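Local coordinates for NOL1/NOP2/sun family protein (Enterococcus faecium, PDB 3M4X) that probably methylates cytosines of ribosomal RNA, as RsmF-type enzymes of the NOL1/NOP2/sun family do, joining a methyltransferase domain to a PUA domain, at residues E325-Y339 with L374-L388. Residues are numbered along the deposited sequence; the frame is centred on the assembly and turned at random.
Sequences EQEKLWTEFSNDFHY and LGDFKKNRFEPSYAL
Gln326 lies flat over one face of the Phe377 ring, with CG 3.6 Å from the ring centroid and almost exactly on the ring normal. The carboxamide continues across the same face, stacked nearly parallel to the ring; its OE1 takes a hydrogen bond from Thr323 N, just before the helix, which helps fix the amide's rotation. Phe382 CD1 lies over the opposite face, toward its rim, so the ring sits between Gln326 and its own hairpin. Leu329 fills the next turn: its CB touches the edge of Phe377 and meets Phe382 CB at 4.1 Å, while CD2 rests on the backbone of Arg381.

Beyond it comes an aromatic cluster. Trp330 turns CE3 to the face of Phe382 in an offset edge-to-face pair, CE3 standing 3.5 Å from Phe382 CZ with the planes at 73°. With CG anti to the backbone N (chi1 159°), the indole swings down to the sheet, where Leu374 CD1 makes a CH-pi contact over its six-membered ring. Phe333 has Phe382 CE2 over one face and Phe337 CB over the other. A Schellman motif ends the helix, with His338 as its C-prime residue and Tyr339 N bonded back to Ser334 O; the Tyr339 ring packs a face on Leu388 CD1, and its OH is hydrogen-bonded to Glu354 OE1.

Within the pre-PUA domain, helix 324-336 thus lies across one face of a four-stranded antiparallel sheet, residues 325-336 running at 45° to edge strand 381-384. Leu345 and Leu352, from strands 344-348 and 351-355, also touch Trp330, and Phe437 of strand 433-441 meets Phe333 and Pro384 from the PUA-like domain.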
loop_
_atom_site.group_PDB
_atom_site.type_symbol
_atom_site.label_atom_id
_atom_site.label_comp_id
_atom_site.label_asym_id
_atom_site.label_seq_id
_atom_site.Cartn_x
_atom_site.Cartn_y
_atom_site.Cartn_z
ATOM N N GLU A 325 -20.022 -27.460 12.598
ATOM C CA GLU A 325 -20.885 -27.182 11.467
ATOM C C GLU A 325 -20.215 -26.199 10.510
ATOM O O GLU A 325 -20.390 -26.282 9.290
ATOM C CB GLU A 325 -22.209 -26.616 11.974
ATOM C CG GLU A 325 -23.039 -25.917 10.920
ATOM C CD GLU A 325 -24.428 -25.579 11.420
ATOM O OE1 GLU A 325 -25.011 -26.411 12.156
ATOM O OE2 GLU A 325 -24.936 -24.488 11.077
ATOM N N GLN A 326 -19.443 -25.273 11.073
ATOM C CA GLN A 326 -18.721 -24.289 10.282
ATOM C C GLN A 326 -17.650 -24.991 9.470
ATOM O O GLN A 326 -17.435 -24.675 8.297
ATOM C CB GLN A 326 -18.106 -23.219 11.185
ATOM C CG GLN A 326 -19.124 -22.233 11.711
ATOM C CD GLN A 326 -18.561 -21.301 12.766
ATOM O OE1 GLN A 326 -17.437 -21.486 13.259
ATOM N NE2 GLN A 326 -19.343 -20.287 13.125
ATOM N N GLU A 327 -16.985 -25.947 10.106
ATOM C CA GLU A 327 -16.063 -26.835 9.419
ATOM C C GLU A 327 -16.762 -27.469 8.228
ATOM O O GLU A 327 -16.245 -27.462 7.112
ATOM C CB GLU A 327 -15.588 -27.932 10.368
ATOM C CG GLU A 327 -14.185 -27.739 10.913
ATOM C CD GLU A 327 -13.118 -28.191 9.939
ATOM O OE1 GLU A 327 -12.163 -28.871 10.376
ATOM O OE2 GLU A 327 -13.242 -27.874 8.735
ATOM N N LYS A 328 -17.942 -28.028 8.474
ATOM C CA LYS A 328 -18.680 -28.710 7.422
ATOM C C LYS A 328 -19.003 -27.721 6.320
ATOM O O LYS A 328 -18.638 -27.925 5.167
ATOM C CB LYS A 328 -19.968 -29.338 7.966
ATOM C CG LYS A 328 -20.951 -29.794 6.885
ATOM C CD LYS A 328 -22.159 -30.505 7.481
ATOM C CE LYS A 328 -21.748 -31.790 8.187
ATOM N NZ LYS A 328 -22.845 -32.341 9.031
ATOM N N LEU A 329 -19.685 -26.645 6.695
ATOM C CA LEU A 329 -20.056 -25.593 5.755
ATOM C C LEU A 329 -18.905 -25.143 4.833
ATOM O O LEU A 329 -19.070 -25.095 3.607
ATOM C CB LEU A 329 -20.641 -24.397 6.515
ATOM C CG LEU A 329 -22.172 -24.328 6.581
ATOM C CD1 LEU A 329 -22.767 -25.700 6.769
ATOM C CD2 LEU A 329 -22.637 -23.390 7.683
ATOM N N TRP A 330 -17.750 -24.823 5.418
ATOM C CA TRP A 330 -16.624 -24.290 4.643
ATOM C C TRP A 330 -16.046 -25.334 3.714
ATOM O O TRP A 330 -15.603 -25.025 2.603
ATOM C CB TRP A 330 -15.518 -23.742 5.552
ATOM C CG TRP A 330 -14.155 -23.641 4.889
ATOM C CD1 TRP A 330 -13.066 -24.437 5.125
ATOM C CD2 TRP A 330 -13.743 -22.696 3.881
ATOM N NE1 TRP A 330 -12.007 -24.044 4.333
ATOM C CE2 TRP A 330 -12.400 -22.980 3.560
ATOM C CE3 TRP A 330 -14.384 -21.636 3.220
ATOM C CZ2 TRP A 330 -11.685 -22.246 2.608
ATOM C CZ3 TRP A 330 -13.674 -20.912 2.285
ATOM C CH2 TRP A 330 -12.338 -21.217 1.986
ATOM N N THR A 331 -16.036 -26.574 4.179
ATOM C CA THR A 331 -15.447 -27.649 3.404
ATOM C C THR A 331 -16.281 -27.880 2.152
ATOM O O THR A 331 -15.742 -28.071 1.063
ATOM C CB THR A 331 -15.283 -28.933 4.253
ATOM O OG1 THR A 331 -14.290 -28.697 5.269
ATOM C CG2 THR A 331 -14.849 -30.110 3.388
ATOM N N GLU A 332 -17.599 -27.829 2.310
ATOM C CA GLU A 332 -18.491 -27.940 1.169
ATOM C C GLU A 332 -18.086 -26.893 0.151
ATOM O O GLU A 332 -17.645 -27.229 -0.951
ATOM C CB GLU A 332 -19.945 -27.725 1.595
ATOM C CG GLU A 332 -20.292 -28.375 2.920
ATOM C CD GLU A 332 -21.636 -29.078 2.910
ATOM O OE1 GLU A 332 -22.421 -28.846 1.964
ATOM O OE2 GLU A 332 -21.905 -29.860 3.852
ATOM N N PHE A 333 -18.215 -25.622 0.533
ATOM C CA PHE A 333 -17.918 -24.525 -0.381
ATOM C C PHE A 333 -16.546 -24.672 -1.021
ATOM O O PHE A 333 -16.401 -24.558 -2.241
ATOM C CB PHE A 333 -18.022 -23.150 0.301
ATOM C CG PHE A 333 -17.542 -22.026 -0.572
ATOM C CD1 PHE A 333 -18.391 -21.437 -1.493
ATOM C CD2 PHE A 333 -16.227 -21.598 -0.512
ATOM C CE1 PHE A 333 -17.945 -20.434 -2.324
ATOM C CE2 PHE A 333 -15.774 -20.589 -1.341
ATOM C CZ PHE A 333 -16.636 -20.008 -2.249
ATOM N N SER A 334 -15.535 -24.917 -0.202
ATOM C CA SER A 334 -14.169 -24.922 -0.704
ATOM C C SER A 334 -13.966 -26.076 -1.668
ATOM O O SER A 334 -13.037 -26.067 -2.476
ATOM C CB SER A 334 -13.153 -24.978 0.446
ATOM O OG SER A 334 -13.307 -26.156 1.206
ATOM N N ASN A 335 -14.839 -27.073 -1.569
ATOM C CA ASN A 335 -14.755 -28.251 -2.422
ATOM C C ASN A 335 -15.293 -27.986 -3.829
ATOM O O ASN A 335 -14.591 -28.214 -4.813
ATOM C CB ASN A 335 -15.493 -29.441 -1.793
ATOM C CG ASN A 335 -14.618 -30.246 -0.839
ATOM O OD1 ASN A 335 -13.387 -30.170 -0.876
ATOM N ND2 ASN A 335 -15.259 -31.034 0.015
ATOM N N ASP A 336 -16.538 -27.522 -3.933
ATOM C CA ASP A 336 -17.106 -27.273 -5.254
ATOM C C ASP A 336 -16.600 -25.967 -5.864
ATOM O O ASP A 336 -16.772 -25.718 -7.059
ATOM C CB ASP A 336 -18.644 -27.381 -5.276
ATOM C CG ASP A 336 -19.336 -26.331 -4.430
ATOM O OD1 ASP A 336 -18.977 -25.136 -4.523
ATOM O OD2 ASP A 336 -20.273 -26.707 -3.693
ATOM N N PHE A 337 -15.945 -25.147 -5.052
ATOM C CA PHE A 337 -15.349 -23.939 -5.597
ATOM C C PHE A 337 -13.851 -24.139 -5.831
ATOM O O PHE A 337 -13.197 -23.295 -6.438
ATOM C CB PHE A 337 -15.653 -22.726 -4.711
ATOM C CG PHE A 337 -15.149 -21.419 -5.267
ATOM C CD1 PHE A 337 -15.913 -20.693 -6.172
ATOM C CD2 PHE A 337 -13.914 -20.919 -4.879
ATOM C CE1 PHE A 337 -15.452 -19.505 -6.682
ATOM C CE2 PHE A 337 -13.447 -19.726 -5.382
ATOM C CZ PHE A 337 -14.216 -19.011 -6.286
ATOM N N HIS A 338 -13.325 -25.278 -5.380
ATOM C CA HIS A 338 -11.925 -25.654 -5.626
ATOM C C HIS A 338 -10.909 -24.612 -5.166
ATOM O O HIS A 338 -9.982 -24.266 -5.902
ATOM C CB HIS A 338 -11.680 -26.022 -7.101
ATOM C CG HIS A 338 -12.506 -27.175 -7.576
ATOM N ND1 HIS A 338 -12.040 -28.474 -7.573
ATOM C CD2 HIS A 338 -13.777 -27.231 -8.032
ATOM C CE1 HIS A 338 -12.991 -29.278 -8.018
ATOM N NE2 HIS A 338 -14.057 -28.549 -8.297
ATOM N N TYR A 339 -11.092 -24.128 -3.941
ATOM C CA TYR A 339 -10.071 -23.338 -3.254
ATOM C C TYR A 339 -9.608 -24.088 -2.002
ATOM O O TYR A 339 -10.428 -24.620 -1.255
ATOM C CB TYR A 339 -10.617 -21.960 -2.863
ATOM C CG TYR A 339 -9.658 -21.131 -2.030
ATOM C CD1 TYR A 339 -8.802 -20.211 -2.630
ATOM C CD2 TYR A 339 -9.602 -21.275 -0.646
ATOM C CE1 TYR A 339 -7.923 -19.461 -1.875
ATOM C CE2 TYR A 339 -8.724 -20.527 0.115
ATOM C CZ TYR A 339 -7.887 -19.625 -0.504
ATOM O OH TYR A 339 -7.011 -18.877 0.244
ATOM N N LEU A 374 -12.282 -14.844 3.932
ATOM C CA LEU A 374 -12.800 -15.873 3.029
ATOM C C LEU A 374 -14.313 -15.774 2.823
ATOM O O LEU A 374 -14.817 -16.037 1.728
ATOM C CB LEU A 374 -12.433 -17.269 3.536
ATOM C CG LEU A 374 -10.939 -17.613 3.528
ATOM C CD1 LEU A 374 -10.681 -18.927 4.227
ATOM C CD2 LEU A 374 -10.383 -17.651 2.114
ATOM N N GLY A 375 -15.028 -15.407 3.883
ATOM C CA GLY A 375 -16.469 -15.250 3.819
ATOM C C GLY A 375 -17.111 -15.203 5.198
ATOM O O GLY A 375 -16.414 -15.173 6.217
ATOM N N ASP A 376 -18.443 -15.194 5.220
ATOM C CA ASP A 376 -19.202 -15.094 6.462
ATOM C C ASP A 376 -20.171 -16.249 6.615
ATOM O O ASP A 376 -20.842 -16.655 5.662
ATOM C CB ASP A 376 -19.995 -13.788 6.521
ATOM C CG ASP A 376 -19.104 -12.573 6.562
ATOM O OD1 ASP A 376 -17.962 -12.714 7.038
ATOM O OD2 ASP A 376 -19.536 -11.487 6.121
ATOM N N PHE A 377 -20.249 -16.768 7.830
ATOM C CA PHE A 377 -21.255 -17.754 8.162
ATOM C C PHE A 377 -22.537 -17.029 8.523
ATOM O O PHE A 377 -22.508 -15.971 9.151
ATOM C CB PHE A 377 -20.794 -18.596 9.340
ATOM C CG PHE A 377 -19.561 -19.409 9.064
ATOM C CD1 PHE A 377 -18.341 -19.052 9.627
ATOM C CD2 PHE A 377 -19.627 -20.543 8.262
ATOM C CE1 PHE A 377 -17.212 -19.801 9.396
ATOM C CE2 PHE A 377 -18.502 -21.303 8.024
ATOM C CZ PHE A 377 -17.292 -20.928 8.588
ATOM N N LYS A 378 -23.665 -17.589 8.108
ATOM C CA LYS A 378 -24.953 -17.055 8.519
ATOM C C LYS A 378 -25.891 -18.187 8.909
ATOM O O LYS A 378 -25.446 -19.248 9.357
ATOM C CB LYS A 378 -25.562 -16.175 7.423
ATOM C CG LYS A 378 -24.778 -14.894 7.174
ATOM C CD LYS A 378 -25.594 -13.868 6.413
ATOM C CE LYS A 378 -24.801 -12.588 6.201
ATOM N NZ LYS A 378 -25.610 -11.537 5.519
ATOM N N LYS A 379 -27.186 -17.953 8.745
ATOM C CA LYS A 379 -28.196 -18.959 9.047
ATOM C C LYS A 379 -27.966 -20.226 8.225
ATOM O O LYS A 379 -28.308 -20.283 7.042
ATOM C CB LYS A 379 -29.588 -18.377 8.787
ATOM C CG LYS A 379 -29.541 -16.916 8.344
ATOM C CD LYS A 379 -30.829 -16.170 8.645
ATOM C CE LYS A 379 -30.664 -14.680 8.363
ATOM N NZ LYS A 379 -31.846 -13.887 8.799
ATOM N N ASN A 380 -27.364 -21.229 8.862
ATOM C CA ASN A 380 -27.100 -22.527 8.237
ATOM C C ASN A 380 -26.327 -22.452 6.920
ATOM O O ASN A 380 -26.469 -23.327 6.065
ATOM C CB ASN A 380 -28.411 -23.290 8.011
ATOM C CG ASN A 380 -29.247 -23.407 9.271
ATOM O OD1 ASN A 380 -28.721 -23.398 10.385
ATOM N ND2 ASN A 380 -30.560 -23.520 9.099
ATOM N N ARG A 381 -25.503 -21.422 6.756
ATOM C CA ARG A 381 -24.843 -21.197 5.474
ATOM C C ARG A 381 -23.494 -20.483 5.592
ATOM O O ARG A 381 -23.246 -19.724 6.538
ATOM C CB ARG A 381 -25.763 -20.382 4.562
ATOM C CG ARG A 381 -26.036 -18.998 5.117
ATOM C CD ARG A 381 -27.056 -18.214 4.323
ATOM N NE ARG A 381 -27.335 -16.943 4.987
ATOM C CZ ARG A 381 -28.336 -16.130 4.670
ATOM N NH1 ARG A 381 -29.168 -16.452 3.691
ATOM N NH2 ARG A 381 -28.508 -14.995 5.336
ATOM N N PHE A 382 -22.629 -20.738 4.616
ATOM C CA PHE A 382 -21.403 -19.971 4.441
ATOM C C PHE A 382 -21.486 -19.139 3.162
ATOM O O PHE A 382 -21.875 -19.648 2.113
ATOM C CB PHE A 382 -20.185 -20.887 4.377
ATOM C CG PHE A 382 -18.917 -20.176 3.983
ATOM C CD1 PHE A 382 -18.130 -19.554 4.937
ATOM C CD2 PHE A 382 -18.519 -20.120 2.650
ATOM C CE1 PHE A 382 -16.962 -18.890 4.565
ATOM C CE2 PHE A 382 -17.362 -19.475 2.282
ATOM C CZ PHE A 382 -16.580 -18.856 3.235
ATOM N N GLU A 383 -21.114 -17.866 3.256
ATOM C CA GLU A 383 -21.133 -16.985 2.101
ATOM C C GLU A 383 -19.731 -16.473 1.789
ATOM O O GLU A 383 -19.084 -15.882 2.637
ATOM C CB GLU A 383 -22.098 -15.827 2.336
ATOM C CG GLU A 383 -23.533 -16.287 2.557
ATOM C CD GLU A 383 -24.535 -15.143 2.537
ATOM O OE1 GLU A 383 -24.115 -13.971 2.685
ATOM O OE2 GLU A 383 -25.744 -15.420 2.371
ATOM N N PRO A 384 -19.256 -16.720 0.565
ATOM C CA PRO A 384 -17.908 -16.331 0.152
ATOM C C PRO A 384 -17.826 -14.802 0.105
ATOM O O PRO A 384 -18.848 -14.131 -0.082
ATOM C CB PRO A 384 -17.790 -16.898 -1.273
ATOM C CG PRO A 384 -19.053 -17.673 -1.519
ATOM C CD PRO A 384 -20.072 -17.193 -0.565
ATOM N N SER A 385 -16.623 -14.259 0.250
ATOM C CA SER A 385 -16.462 -12.813 0.370
ATOM C C SER A 385 -15.990 -12.130 -0.908
ATOM O O SER A 385 -15.446 -12.759 -1.822
ATOM C CB SER A 385 -15.448 -12.502 1.457
ATOM O OG SER A 385 -14.180 -12.972 1.037
ATOM N N TYR A 386 -16.190 -10.816 -0.929
ATOM C CA TYR A 386 -15.658 -9.933 -1.948
ATOM C C TYR A 386 -14.141 -10.068 -1.988
ATOM O O TYR A 386 -13.544 -10.148 -3.061
ATOM C CB TYR A 386 -16.062 -8.511 -1.594
ATOM C CG TYR A 386 -15.765 -7.450 -2.638
ATOM C CD1 TYR A 386 -16.293 -7.536 -3.916
ATOM C CD2 TYR A 386 -15.008 -6.333 -2.321
ATOM C CE1 TYR A 386 -16.048 -6.561 -4.859
ATOM C CE2 TYR A 386 -14.764 -5.346 -3.260
ATOM C CZ TYR A 386 -15.287 -5.467 -4.529
ATOM O OH TYR A 386 -15.048 -4.494 -5.475
ATOM N N ALA A 387 -13.517 -10.123 -0.816
ATOM C CA ALA A 387 -12.062 -10.224 -0.738
ATOM C C ALA A 387 -11.557 -11.448 -1.492
ATOM O O ALA A 387 -10.580 -11.371 -2.246
ATOM C CB ALA A 387 -11.592 -10.250 0.725
ATOM N N LEU A 388 -12.216 -12.585 -1.275
ATOM C CA LEU A 388 -11.803 -13.840 -1.885
ATOM C C LEU A 388 -11.930 -13.752 -3.408
ATOM O O LEU A 388 -11.005 -14.112 -4.148
ATOM C CB LEU A 388 -12.640 -15.004 -1.324
ATOM C CG LEU A 388 -12.431 -16.380 -1.962
ATOM C CD1 LEU A 388 -10.972 -16.753 -1.995
ATOM C CD2 LEU A 388 -13.231 -17.439 -1.232
#